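Local structure of monoamine oxidase regulatory protein, putative (Archaeoglobus fulgidus, 1Q6W) at residues A9-S17 / L84-V92; V71-V79 / D111-V119. The protein is of uncertain function but carries a MaoC-like hot dog domain and probably hydrates or dehydrates acyl thioesters, as relatives of this family do. All coordinates share one frame; numbering follows the deposited sequence.

Contact 1 of 2, residues A9-S17 / L84-V92; sequences ARNPIYFES and LSNYDVSSV
The loop that leaves helix 68-84 of the hot dog fold is lined by the N-terminal segment 9-17, where Asn11 and Pro12 run past an Asx turn begun by Asp88. Two weak backbone bonds join the loops: Arg10 N gives to Asn86 O at 3.3 Å, and Asp88 N gives to Asn11 O at 3.2 Å. That same carbonyl oxygen of Asn11 also lies at the edge of the Tyr87 ring, in its plane. Ile13 comes over one ring face, its CD1 4.1 Å above the plane and offset toward the rim; the side chain crosses Tyr87 at about a right angle. The carboxylate of Asp88 faces its own loop, with CG anti to the backbone N (chi1 174°). There Asp88 OD2 accepts from Ser90 N at 3.0 Å and from Ser90 OG at 2.9 Å, both arriving from one face of the carboxylate plane, while Asp88 CB packs 3.6 Å from Pro12 CD. Shortened to an alanine, Asp88 would keep that CB, but Ser90 N and OG would probably lose their acceptor and the turn would be freer to shift against Pro12. Ser91 OG is modelled close enough to Ile13 O to donate to it, though the bond is too short to be trusted in detail. Beyond the loops, Ser91 and Phe15 both bond through their backbones to Arg156 of strand 145-156, and Val89 and Ser90 pack on Pro48 and Phe55 of the second subunit.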
loop_
_atom_site.group_PDB
_atom_site.type_symbol
_atom_site.label_atom_id
_atom_site.label_comp_id
_atom_site.label_asym_id
_atom_site.label_seq_id
_atom_site.Cartn_x
_atom_site.Cartn_y
_atom_site.Cartn_z
ATOM N N ALA A 9 -22.870 -4.141 12.122
ATOM C CA ALA A 9 -22.015 -3.488 13.163
ATOM C C ALA A 9 -22.667 -3.504 14.562
ATOM O O ALA A 9 -23.826 -3.118 14.722
ATOM C CB ALA A 9 -21.719 -2.057 12.735
ATOM N N ARG A 10 -21.924 -3.946 15.574
ATOM C CA ARG A 10 -22.458 -4.017 16.944
ATOM C C ARG A 10 -22.296 -2.683 17.694
ATOM O O ARG A 10 -22.998 -1.705 17.406
ATOM C CB ARG A 10 -21.743 -5.117 17.749
ATOM C CG ARG A 10 -21.625 -6.497 17.081
ATOM C CD ARG A 10 -20.750 -7.418 17.950
ATOM N NE ARG A 10 -20.269 -8.636 17.289
ATOM C CZ ARG A 10 -21.023 -9.691 16.987
ATOM N NH1 ARG A 10 -22.317 -9.694 17.279
ATOM N NH2 ARG A 10 -20.477 -10.756 16.408
ATOM N N ASN A 11 -21.371 -2.664 18.661
ATOM C CA ASN A 11 -21.083 -1.471 19.463
ATOM C C ASN A 11 -19.667 -0.996 19.189
ATOM O O ASN A 11 -18.818 -1.777 18.772
ATOM C CB ASN A 11 -21.227 -1.776 20.954
ATOM C CG ASN A 11 -22.657 -2.056 21.352
ATOM O OD1 ASN A 11 -23.504 -1.159 21.352
ATOM N ND2 ASN A 11 -22.941 -3.310 21.683
ATOM N N PRO A 12 -19.389 0.296 19.429
ATOM C CA PRO A 12 -18.039 0.815 19.178
ATOM C C PRO A 12 -16.975 0.249 20.099
ATOM O O PRO A 12 -17.261 -0.144 21.225
ATOM C CB PRO A 12 -18.207 2.329 19.344
ATOM C CG PRO A 12 -19.315 2.435 20.347
ATOM C CD PRO A 12 -20.291 1.371 19.886
ATOM N N ILE A 13 -15.748 0.200 19.600
ATOM C CA ILE A 13 -14.628 -0.295 20.381
ATOM C C ILE A 13 -13.692 0.861 20.652
ATOM O O ILE A 13 -13.268 1.546 19.733
ATOM C CB ILE A 13 -13.828 -1.385 19.637
ATOM C CG1 ILE A 13 -13.620 -0.969 18.179
ATOM C CG2 ILE A 13 -14.526 -2.723 19.775
ATOM C CD1 ILE A 13 -12.710 -1.902 17.406
ATOM N N TYR A 14 -13.374 1.078 21.918
ATOM C CA TYR A 14 -12.469 2.157 22.274
ATOM C C TYR A 14 -11.063 1.615 22.552
ATOM O O TYR A 14 -10.861 0.407 22.656
ATOM C CB TYR A 14 -13.015 2.912 23.485
ATOM C CG TYR A 14 -14.391 3.487 23.253
ATOM C CD1 TYR A 14 -15.537 2.732 23.493
ATOM C CD2 TYR A 14 -14.548 4.783 22.767
ATOM C CE1 TYR A 14 -16.808 3.257 23.254
ATOM C CE2 TYR A 14 -15.806 5.314 22.523
ATOM C CZ TYR A 14 -16.933 4.548 22.771
ATOM O OH TYR A 14 -18.181 5.085 22.551
ATOM N N PHE A 15 -10.101 2.520 22.659
ATOM C CA PHE A 15 -8.716 2.153 22.909
ATOM C C PHE A 15 -8.546 1.118 24.021
ATOM O O PHE A 15 -7.834 0.125 23.855
ATOM C CB PHE A 15 -7.913 3.408 23.241
ATOM C CG PHE A 15 -6.436 3.171 23.359
ATOM C CD1 PHE A 15 -5.717 2.634 22.300
ATOM C CD2 PHE A 15 -5.759 3.502 24.523
ATOM C CE1 PHE A 15 -4.349 2.431 22.400
ATOM C CE2 PHE A 15 -4.395 3.302 24.626
ATOM C CZ PHE A 15 -3.688 2.765 23.561
ATOM N N GLU A 16 -9.208 1.348 25.151
ATOM C CA GLU A 16 -9.116 0.453 26.301
ATOM C C GLU A 16 -9.693 -0.934 26.068
ATOM O O GLU A 16 -9.318 -1.880 26.752
ATOM C CB GLU A 16 -9.781 1.093 27.531
ATOM C CG GLU A 16 -10.790 2.193 27.225
ATOM C CD GLU A 16 -10.137 3.538 26.922
ATOM O OE1 GLU A 16 -9.400 3.645 25.925
ATOM O OE2 GLU A 16 -10.358 4.498 27.684
ATOM N N SER A 17 -10.604 -1.056 25.108
ATOM C CA SER A 17 -11.225 -2.344 24.791
ATOM C C SER A 17 -10.274 -3.254 24.011
ATOM O O SER A 17 -10.366 -4.475 24.098
ATOM C CB SER A 17 -12.490 -2.141 23.958
ATOM O OG SER A 17 -13.445 -1.371 24.657
ATOM N N LEU A 84 -15.521 -4.051 10.312
ATOM C CA LEU A 84 -16.672 -3.314 9.803
ATOM C C LEU A 84 -18.016 -3.981 10.066
ATOM O O LEU A 84 -19.028 -3.298 10.260
ATOM C CB LEU A 84 -16.526 -3.132 8.304
ATOM C CG LEU A 84 -16.385 -1.722 7.761
ATOM C CD1 LEU A 84 -15.745 -0.805 8.798
ATOM C CD2 LEU A 84 -15.552 -1.813 6.466
ATOM N N SER A 85 -18.049 -5.310 10.059
ATOM C CA SER A 85 -19.312 -5.987 10.287
ATOM C C SER A 85 -19.515 -6.470 11.710
ATOM O O SER A 85 -20.460 -7.195 11.989
ATOM C CB SER A 85 -19.473 -7.139 9.300
ATOM O OG SER A 85 -18.269 -7.850 9.193
ATOM N N ASN A 86 -18.641 -6.057 12.616
ATOM C CA ASN A 86 -18.775 -6.458 14.009
ATOM C C ASN A 86 -18.690 -5.310 15.000
ATOM O O ASN A 86 -19.026 -5.485 16.172
ATOM C CB ASN A 86 -17.726 -7.502 14.385
ATOM C CG ASN A 86 -18.061 -8.868 13.859
ATOM O OD1 ASN A 86 -17.841 -9.165 12.689
ATOM N ND2 ASN A 86 -18.609 -9.715 14.724
ATOM N N TYR A 87 -18.245 -4.139 14.553
ATOM C CA TYR A 87 -18.125 -3.000 15.464
ATOM C C TYR A 87 -18.528 -1.692 14.844
ATOM O O TYR A 87 -18.577 -1.563 13.618
ATOM C CB TYR A 87 -16.692 -2.858 15.945
ATOM C CG TYR A 87 -16.157 -4.067 16.651
ATOM C CD1 TYR A 87 -16.560 -4.370 17.950
ATOM C CD2 TYR A 87 -15.234 -4.907 16.027
ATOM C CE1 TYR A 87 -16.051 -5.479 18.618
ATOM C CE2 TYR A 87 -14.720 -6.025 16.684
ATOM C CZ TYR A 87 -15.133 -6.302 17.981
ATOM O OH TYR A 87 -14.633 -7.393 18.639
ATOM N N ASP A 88 -18.820 -0.723 15.700
ATOM C CA ASP A 88 -19.164 0.609 15.242
ATOM C C ASP A 88 -17.794 1.259 15.165
ATOM O O ASP A 88 -17.176 1.551 16.185
ATOM C CB ASP A 88 -20.049 1.329 16.264
ATOM C CG ASP A 88 -20.319 2.776 15.889
ATOM O OD1 ASP A 88 -21.162 3.412 16.553
ATOM O OD2 ASP A 88 -19.685 3.281 14.939
ATOM N N VAL A 89 -17.315 1.472 13.955
ATOM C CA VAL A 89 -15.990 2.039 13.773
ATOM C C VAL A 89 -15.884 3.564 13.893
ATOM O O VAL A 89 -14.911 4.150 13.434
ATOM C CB VAL A 89 -15.399 1.581 12.417
ATOM C CG1 VAL A 89 -15.406 0.062 12.369
ATOM C CG2 VAL A 89 -16.220 2.178 11.231
ATOM N N SER A 90 -16.866 4.205 14.519
ATOM C CA SER A 90 -16.801 5.658 14.684
ATOM C C SER A 90 -15.628 6.033 15.587
ATOM O O SER A 90 -15.161 7.170 15.570
ATOM C CB SER A 90 -18.101 6.216 15.273
ATOM O OG SER A 90 -18.481 5.515 16.432
ATOM N N SER A 91 -15.146 5.072 16.370
ATOM C CA SER A 91 -14.017 5.311 17.273
ATOM C C SER A 91 -12.671 5.183 16.557
ATOM O O SER A 91 -11.633 5.557 17.104
ATOM C CB SER A 91 -14.064 4.337 18.436
ATOM O OG SER A 91 -14.199 3.017 17.953
ATOM N N VAL A 92 -12.688 4.637 15.338
ATOM C CA VAL A 92 -11.474 4.493 14.552
ATOM C C VAL A 92 -11.285 5.836 13.864
ATOM O O VAL A 92 -11.894 6.109 12.837
ATOM C CB VAL A 92 -11.603 3.382 13.489
ATOM C CG1 VAL A 92 -10.292 3.216 12.753
ATOM C CG2 VAL A 92 -11.981 2.068 14.148
#

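Contact 2 of 2, residues V71-V79 / D111-V119; sequences VLSIALGMV and DTIAASAEV
Ile113 turns its CG1 into the position between backbone N and carbonyl carbon (chi1 62°), which stands the chain up from strand 112-126 toward Met78, and Met78 (selenomethionine) takes the like position with chi1 55° and a bend at chi3, swinging its methyl back over the isoleucine. This is the core of the hot dog fold: the long helix 68-84 lying across the antiparallel sheet. The axes of the short segments 71-79 and 112-119 pass 7.6 Å apart and cross at -59°, a close approach consistent with the small residues here, for Ala75 CB meets Ala115 CB at 3.7 Å where the two elements come nearest. No hydrogen bond spans the contact; it is held by apolar packing.

Toward the start of the strand, CD1 of Ile113 is gripped by three helix residues. Met78 CE touches it at 3.8 Å, with the two side chains at about a right angle, Val71 CG1 lies 3.9 Å off, and Ile74 CG2 4.2 Å off. The selenium of Met78 rests against the strand backbone, 3.9 Å from Ala115 N, although this side chain is poorly ordered. Around the contact, Val107 touches both Val71 and Ile113, and Ile74 reaches Leu42 of the second subunit. At the other end, Tyr151 of strand 145-156 packs on both Val79 and Ala117. These two also meet directly: Val79 sends both methyls to Ala117, its CG1 stopping 3.8 Å from Ala117 CB.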
loop_
_atom_site.group_PDB
_atom_site.type_symbol
_atom_site.label_atom_id
_atom_site.label_comp_id
_atom_site.label_asym_id
_atom_site.label_seq_id
_atom_site.Cartn_x
_atom_site.Cartn_y
_atom_site.Cartn_z
ATOM N N VAL A 71 -1.576 -7.017 -3.199
ATOM C CA VAL A 71 -1.731 -8.002 -2.140
ATOM C C VAL A 71 -1.918 -7.321 -0.783
ATOM O O VAL A 71 -2.726 -7.759 0.049
ATOM C CB VAL A 71 -0.515 -8.949 -2.068
ATOM C CG1 VAL A 71 -0.773 -10.017 -1.026
ATOM C CG2 VAL A 71 -0.272 -9.601 -3.434
ATOM N N LEU A 72 -1.174 -6.245 -0.563
ATOM C CA LEU A 72 -1.269 -5.524 0.690
ATOM C C LEU A 72 -2.662 -4.909 0.830
ATOM O O LEU A 72 -3.302 -5.031 1.864
ATOM C CB LEU A 72 -0.183 -4.444 0.752
ATOM C CG LEU A 72 -0.098 -3.623 2.051
ATOM C CD1 LEU A 72 -0.014 -4.557 3.263
ATOM C CD2 LEU A 72 1.105 -2.680 1.993
ATOM N N SER A 73 -3.132 -4.264 -0.228
ATOM C CA SER A 73 -4.449 -3.641 -0.235
ATOM C C SER A 73 -5.569 -4.660 -0.008
ATOM O O SER A 73 -6.464 -4.437 0.813
ATOM C CB SER A 73 -4.690 -2.920 -1.558
ATOM O OG SER A 73 -3.849 -1.790 -1.671
ATOM N N ILE A 74 -5.533 -5.771 -0.740
ATOM C CA ILE A 74 -6.552 -6.777 -0.550
ATOM C C ILE A 74 -6.506 -7.321 0.871
ATOM O O ILE A 74 -7.534 -7.537 1.493
ATOM C CB ILE A 74 -6.416 -7.924 -1.562
ATOM C CG1 ILE A 74 -6.753 -7.408 -2.986
ATOM C CG2 ILE A 74 -7.362 -9.064 -1.169
ATOM C CD1 ILE A 74 -6.751 -8.484 -4.069
ATOM N N ALA A 75 -5.299 -7.508 1.403
ATOM C CA ALA A 75 -5.121 -8.017 2.767
ATOM C C ALA A 75 -5.758 -7.088 3.793
ATOM O O ALA A 75 -6.641 -7.503 4.540
ATOM C CB ALA A 75 -3.649 -8.185 3.065
ATOM N N LEU A 76 -5.303 -5.835 3.838
ATOM C CA LEU A 76 -5.866 -4.881 4.779
ATOM C C LEU A 76 -7.385 -4.829 4.612
ATOM O O LEU A 76 -8.134 -4.714 5.578
ATOM C CB LEU A 76 -5.273 -3.513 4.534
ATOM C CG LEU A 76 -3.783 -3.411 4.890
ATOM C CD1 LEU A 76 -3.204 -2.066 4.439
ATOM C CD2 LEU A 76 -3.601 -3.613 6.415
ATOM N N GLY A 77 -7.827 -4.957 3.366
ATOM C CA GLY A 77 -9.233 -4.909 3.068
ATOM C C GLY A 77 -10.029 -6.032 3.667
ATOM O O GLY A 77 -11.053 -5.783 4.287
HETATM N N MSE A 78 -9.587 -7.269 3.498
HETATM C CA MSE A 78 -10.367 -8.360 4.041
HETATM C C MSE A 78 -10.347 -8.392 5.566
HETATM O O MSE A 78 -11.233 -8.973 6.194
HETATM C CB MSE A 78 -9.946 -9.702 3.425
HETATM C CG MSE A 78 -8.476 -10.054 3.522
HETATM SE SE MSE A 78 -8.051 -11.693 2.542
HETATM C CE MSE A 78 -6.765 -10.997 1.295
ATOM N N VAL A 79 -9.358 -7.739 6.164
ATOM C CA VAL A 79 -9.266 -7.681 7.622
ATOM C C VAL A 79 -10.240 -6.635 8.134
ATOM O O VAL A 79 -10.933 -6.854 9.127
ATOM C CB VAL A 79 -7.821 -7.310 8.093
ATOM C CG1 VAL A 79 -7.840 -6.724 9.489
ATOM C CG2 VAL A 79 -6.947 -8.567 8.086
ATOM N N ASP A 111 -3.427 -18.132 -7.147
ATOM C CA ASP A 111 -3.254 -18.318 -5.720
ATOM C C ASP A 111 -4.409 -17.737 -4.924
ATOM O O ASP A 111 -5.054 -16.763 -5.342
ATOM C CB ASP A 111 -1.937 -17.678 -5.257
ATOM C CG ASP A 111 -0.703 -18.384 -5.817
ATOM O OD1 ASP A 111 0.433 -17.884 -5.610
ATOM O OD2 ASP A 111 -0.870 -19.440 -6.464
ATOM N N THR A 112 -4.659 -18.346 -3.768
ATOM C CA THR A 112 -5.714 -17.901 -2.871
ATOM C C THR A 112 -5.039 -17.391 -1.609
ATOM O O THR A 112 -4.473 -18.164 -0.847
ATOM C CB THR A 112 -6.661 -19.059 -2.517
ATOM O OG1 THR A 112 -7.220 -19.593 -3.718
ATOM C CG2 THR A 112 -7.779 -18.581 -1.608
ATOM N N ILE A 113 -5.101 -16.085 -1.386
ATOM C CA ILE A 113 -4.457 -15.509 -0.219
ATOM C C ILE A 113 -5.402 -15.263 0.949
ATOM O O ILE A 113 -6.582 -14.995 0.759
ATOM C CB ILE A 113 -3.767 -14.197 -0.582
ATOM C CG1 ILE A 113 -4.800 -13.186 -1.069
ATOM C CG2 ILE A 113 -2.722 -14.453 -1.659
ATOM C CD1 ILE A 113 -4.226 -11.837 -1.365
ATOM N N ALA A 114 -4.870 -15.376 2.161
ATOM C CA ALA A 114 -5.639 -15.168 3.381
ATOM C C ALA A 114 -4.802 -14.319 4.327
ATOM O O ALA A 114 -3.619 -14.590 4.545
ATOM C CB ALA A 114 -5.951 -16.476 4.017
ATOM N N ALA A 115 -5.418 -13.291 4.892
ATOM C CA ALA A 115 -4.702 -12.402 5.773
ATOM C C ALA A 115 -5.225 -12.451 7.190
ATOM O O ALA A 115 -6.396 -12.736 7.426
ATOM C CB ALA A 115 -4.791 -10.982 5.247
ATOM N N SER A 116 -4.342 -12.157 8.132
ATOM C CA SER A 116 -4.706 -12.126 9.531
ATOM C C SER A 116 -4.000 -10.935 10.154
ATOM O O SER A 116 -2.894 -10.575 9.734
ATOM C CB SER A 116 -4.269 -13.419 10.229
ATOM O OG SER A 116 -2.860 -13.575 10.206
ATOM N N ALA A 117 -4.646 -10.316 11.134
ATOM C CA ALA A 117 -4.049 -9.196 11.831
ATOM C C ALA A 117 -4.063 -9.484 13.343
ATOM O O ALA A 117 -5.045 -10.016 13.876
ATOM C CB ALA A 117 -4.810 -7.945 11.525
ATOM N N GLU A 118 -2.982 -9.140 14.029
ATOM C CA GLU A 118 -2.910 -9.375 15.463
ATOM C C GLU A 118 -2.446 -8.116 16.182
ATOM O O GLU A 118 -1.520 -7.449 15.732
ATOM C CB GLU A 118 -1.954 -10.527 15.753
ATOM C CG GLU A 118 -1.828 -10.864 17.208
ATOM C CD GLU A 118 -0.845 -11.982 17.447
ATOM O OE1 GLU A 118 -0.661 -12.370 18.627
ATOM O OE2 GLU A 118 -0.257 -12.475 16.453
ATOM N N VAL A 119 -3.102 -7.775 17.288
ATOM C CA VAL A 119 -2.704 -6.594 18.034
ATOM C C VAL A 119 -1.397 -6.899 18.741
ATOM O O VAL A 119 -1.312 -7.853 19.526
ATOM C CB VAL A 119 -3.749 -6.202 19.093
ATOM C CG1 VAL A 119 -3.258 -4.966 19.873
ATOM C CG2 VAL A 119 -5.103 -5.955 18.419
#

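Overall arrangement
Helix 68-84 ties the two contacts together: 71-79 is its middle, buried on the sheet in contact 2, and Leu84 is its last residue, from which the loop of contact 1 runs on. Their centres lie 19 Å apart and their nearest atoms about 6 Å, so they do not touch. Contact 2 sits about 4 Å from the centre of the chain, contact 1 about 19 Å out, at the surface. Strand 145-156 serves both, through Arg156 at contact 1 and Tyr151 at contact 2. Both also reach the second subunit: Leu84 and Val92 pack on its Phe47, and Leu72 and Leu76 on its Met69.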